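Local coordinates for CurF (Lyngbya majuscula, PDB 5DP2), which binds NADP and, as an unusual enoyl reductase domain of a polyketide synthase, probably forms the cyclopropane ring of curacin A, at residues V89-G92 and S93-Q97; D297-A300 and L301-E304. All blocks are in the same frame, centred on the assembly; numbering follows the deposited sequence.

Contact 1: residues V89-G92 and S93-Q97; sequences VAVG and SDVSQ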
# COMPACT_ATOMS: atom_id res chain seq x y z
N VAL A 89 -0.27 24.18 6.15
CA VAL A 89 -0.98 25.32 6.74
C VAL A 89 -0.15 26.13 7.72
O VAL A 89 -0.52 27.27 7.99
CB VAL A 89 -2.32 24.90 7.38
CG1 VAL A 89 -3.32 24.48 6.29
CG2 VAL A 89 -2.13 23.84 8.45
N ALA A 90 0.93 25.58 8.23
CA ALA A 90 1.84 26.34 9.12
C ALA A 90 3.20 25.69 9.01
O ALA A 90 3.30 24.47 8.88
CB ALA A 90 1.33 26.36 10.56
N VAL A 91 4.25 26.50 9.10
CA VAL A 91 5.59 26.01 8.98
C VAL A 91 6.43 26.51 10.16
O VAL A 91 6.35 27.69 10.54
CB VAL A 91 6.19 26.46 7.62
CG1 VAL A 91 7.57 25.92 7.42
CG2 VAL A 91 5.30 25.99 6.45
N GLY A 92 7.25 25.63 10.71
CA GLY A 92 8.17 26.03 11.76
C GLY A 92 9.10 27.13 11.28
O GLY A 92 9.44 27.25 10.09
N SER A 93 9.55 27.95 12.24
CA SER A 93 10.26 29.16 11.93
C SER A 93 11.53 28.96 11.13
O SER A 93 11.91 29.86 10.37
CB SER A 93 10.64 29.86 13.25
OG SER A 93 11.50 29.09 14.04
N ASP A 94 12.20 27.83 11.33
CA ASP A 94 13.51 27.61 10.75
C ASP A 94 13.46 26.73 9.49
O ASP A 94 14.50 26.35 8.95
CB ASP A 94 14.50 27.03 11.78
CG ASP A 94 14.83 27.95 12.98
OD1 ASP A 94 14.08 28.91 13.29
OD2 ASP A 94 15.84 27.65 13.64
N VAL A 95 12.26 26.42 9.00
CA VAL A 95 12.09 25.56 7.82
C VAL A 95 12.02 26.41 6.58
O VAL A 95 11.22 27.35 6.51
CB VAL A 95 10.81 24.73 7.93
CG1 VAL A 95 10.51 23.99 6.61
CG2 VAL A 95 10.89 23.76 9.09
N SER A 96 12.83 26.01 5.61
CA SER A 96 12.90 26.61 4.28
C SER A 96 12.29 25.76 3.16
O SER A 96 11.95 26.29 2.11
CB SER A 96 14.37 26.90 3.91
OG SER A 96 15.17 25.72 4.04
N GLN A 97 12.20 24.45 3.37
CA GLN A 97 11.87 23.49 2.30
C GLN A 97 10.41 23.59 1.82
O GLN A 97 10.10 23.24 0.70
CB GLN A 97 12.16 22.04 2.76
CG GLN A 97 11.93 20.99 1.68
CD GLN A 97 12.31 19.57 2.10
OE1 GLN A 97 12.93 19.36 3.14
NE2 GLN A 97 11.93 18.59 1.27
O HOH W 1 9.18 29.06 7.34
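V91 and V95 meet across a sharp bend of the chain, CG1 of V91 lying 3.5 Å from CB of V95, a tight contact, and 3.6 Å from CG1 of V95. The branched side chains run at about a right angle. V91 reaches its partner because CG1 stands opposite its own backbone N (chi1 -178°), on the side where the chain turns. Beside the valine pair, the N-H of V95 bonds to O of G92 at 3.1 Å; the bond is fairly straight (166°), but the donor sits above the carbonyl plane. This bond closes a type I beta turn from G92 to V95, by which strand 83-91 of the GroES-like domain gives way to the loop leading to strand 103-107. One water, 2.8 Å from O of V95, can donate to it and approaches O of G92 weakly; it need not serve both. On the outer side of the turn OG of S93 donates to OD1 of D94 at 2.7 Å, meeting the carboxylate from above its plane. Further out, backbone bonds of G92 with E38 and of D94 with S36 fasten the turn, and upstream V89 and A90 both face E40 in a classic beta bulge.

Contact 2: residues D297-A300 and L301-E304; sequences DDLA and LLFE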
# COMPACT_ATOMS: atom_id res chain seq x y z
N ASP A 297 11.97 9.87 -6.44
CA ASP A 297 12.79 10.38 -7.54
C ASP A 297 12.49 9.62 -8.84
O ASP A 297 12.54 10.20 -9.92
CB ASP A 297 14.28 10.26 -7.24
CG ASP A 297 14.79 11.25 -6.22
OD1 ASP A 297 14.17 12.31 -6.03
OD2 ASP A 297 15.85 10.94 -5.63
N ASP A 298 12.20 8.32 -8.74
CA ASP A 298 11.85 7.52 -9.93
C ASP A 298 10.36 7.63 -10.28
O ASP A 298 10.00 7.73 -11.46
CB ASP A 298 12.20 6.04 -9.74
CG ASP A 298 13.69 5.75 -9.74
OD1 ASP A 298 14.51 6.67 -9.88
OD2 ASP A 298 14.01 4.56 -9.60
N LEU A 299 9.48 7.62 -9.29
CA LEU A 299 8.07 7.53 -9.56
C LEU A 299 7.44 8.88 -9.92
O LEU A 299 6.45 8.91 -10.66
CB LEU A 299 7.35 6.93 -8.35
CG LEU A 299 7.53 5.43 -8.13
CD1 LEU A 299 7.09 5.02 -6.72
CD2 LEU A 299 6.72 4.63 -9.16
N ALA A 300 7.92 9.99 -9.36
CA ALA A 300 7.23 11.27 -9.53
C ALA A 300 7.06 11.61 -10.99
O ALA A 300 6.00 12.08 -11.42
CB ALA A 300 7.97 12.40 -8.81
N LEU A 301 8.10 11.42 -11.78
CA LEU A 301 7.99 11.84 -13.18
C LEU A 301 7.02 10.95 -13.96
O LEU A 301 6.44 11.41 -14.94
CB LEU A 301 9.35 11.97 -13.87
CG LEU A 301 10.11 10.66 -14.05
CD1 LEU A 301 9.81 10.05 -15.41
CD2 LEU A 301 11.62 10.90 -13.90
N LEU A 302 6.82 9.70 -13.51
CA LEU A 302 5.88 8.81 -14.19
C LEU A 302 4.44 9.25 -13.95
O LEU A 302 3.60 9.12 -14.85
CB LEU A 302 6.10 7.35 -13.75
CG LEU A 302 7.49 6.79 -13.98
CD1 LEU A 302 7.56 5.37 -13.50
CD2 LEU A 302 7.91 6.87 -15.45
N PHE A 303 4.14 9.79 -12.77
CA PHE A 303 2.83 10.37 -12.54
C PHE A 303 2.69 11.71 -13.24
O PHE A 303 1.58 12.04 -13.70
CB PHE A 303 2.55 10.48 -11.05
CG PHE A 303 2.25 9.14 -10.46
CD1 PHE A 303 1.00 8.55 -10.66
CD2 PHE A 303 3.22 8.43 -9.79
CE1 PHE A 303 0.73 7.28 -10.18
CE2 PHE A 303 2.95 7.16 -9.31
CZ PHE A 303 1.71 6.59 -9.51
N GLU A 304 3.76 12.49 -13.34
CA GLU A 304 3.74 13.76 -14.07
C GLU A 304 3.38 13.57 -15.53
O GLU A 304 2.63 14.35 -16.11
CB GLU A 304 5.11 14.44 -14.01
CG GLU A 304 5.38 15.14 -12.71
CD GLU A 304 4.31 16.17 -12.42
OE1 GLU A 304 4.00 16.99 -13.30
OE2 GLU A 304 3.76 16.13 -11.32
O HOH W 2 10.72 11.78 -10.73
O HOH W 3 4.74 14.25 -9.91
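The carbonyl oxygen of A300 takes the N-H of E304 at 3.0 Å, in the plane of the carbonyl, and a proton from a water 2.9 Å away. A further link from that water to OE2 of E304 is doubtful, since the distance is short and this exposed side chain was modelled in two conformers. In the conformer described, chi1 of -79° sets CG of E304 3.4 Å from O of A300, and the bend at chi2 (-57°) then turns the carboxylate back alongside the helix. One residue earlier, O of L299 accepts the N-H of F303 at 3.3 Å, nearly along the C=O axis, with a weak, bent second bond from N of L302. CD2 of the F303 ring also comes within 3.4 Å of O of L299, obliquely. On the outer side a second water spans O of D297 and N of L301, donating to the first and accepting from the second, where a direct helical bond would otherwise run. The inward side is mostly apolar: L299 touches L302 loosely, methyl to methyl, and both, with F303, pack on L308. F303 also meets F143 edge-to-face, and L299 lies against F144 and Y147 of helix 140-153. The polar exception is OD2 of D298, which bonds to the hydroxyl of Y147. With one face wetted and the other set against a neighbouring helix and loop, these two turns near the C-terminal end of helix 290-305 belong to an amphipathic alpha-helix whose backbone is locally opened, a water being inserted between O of D297 and N of L301 on the solvent side.

How the contacts relate
Contact 1 is a surface turn about 29 Å from the centre of the chain to its own centre, whereas contact 2 is partly buried, its centre about 17 Å out. Each is local, but they hold different elements: residues 89-97 lead out of a strand in the GroES-like part, and residues 297-304 lie within one helix of the same enoyl reductase. Their nearest atoms are about 10 Å apart. The turn is marked by one backbone bond and a tight valine pair; in the helix two regular backbone bonds follow a place where water stands in for one, and the apolar side chains serve mainly neighbouring elements. Water touches backbone carbonyls in both, but only in the helix does one clearly span a carbonyl and an N-H.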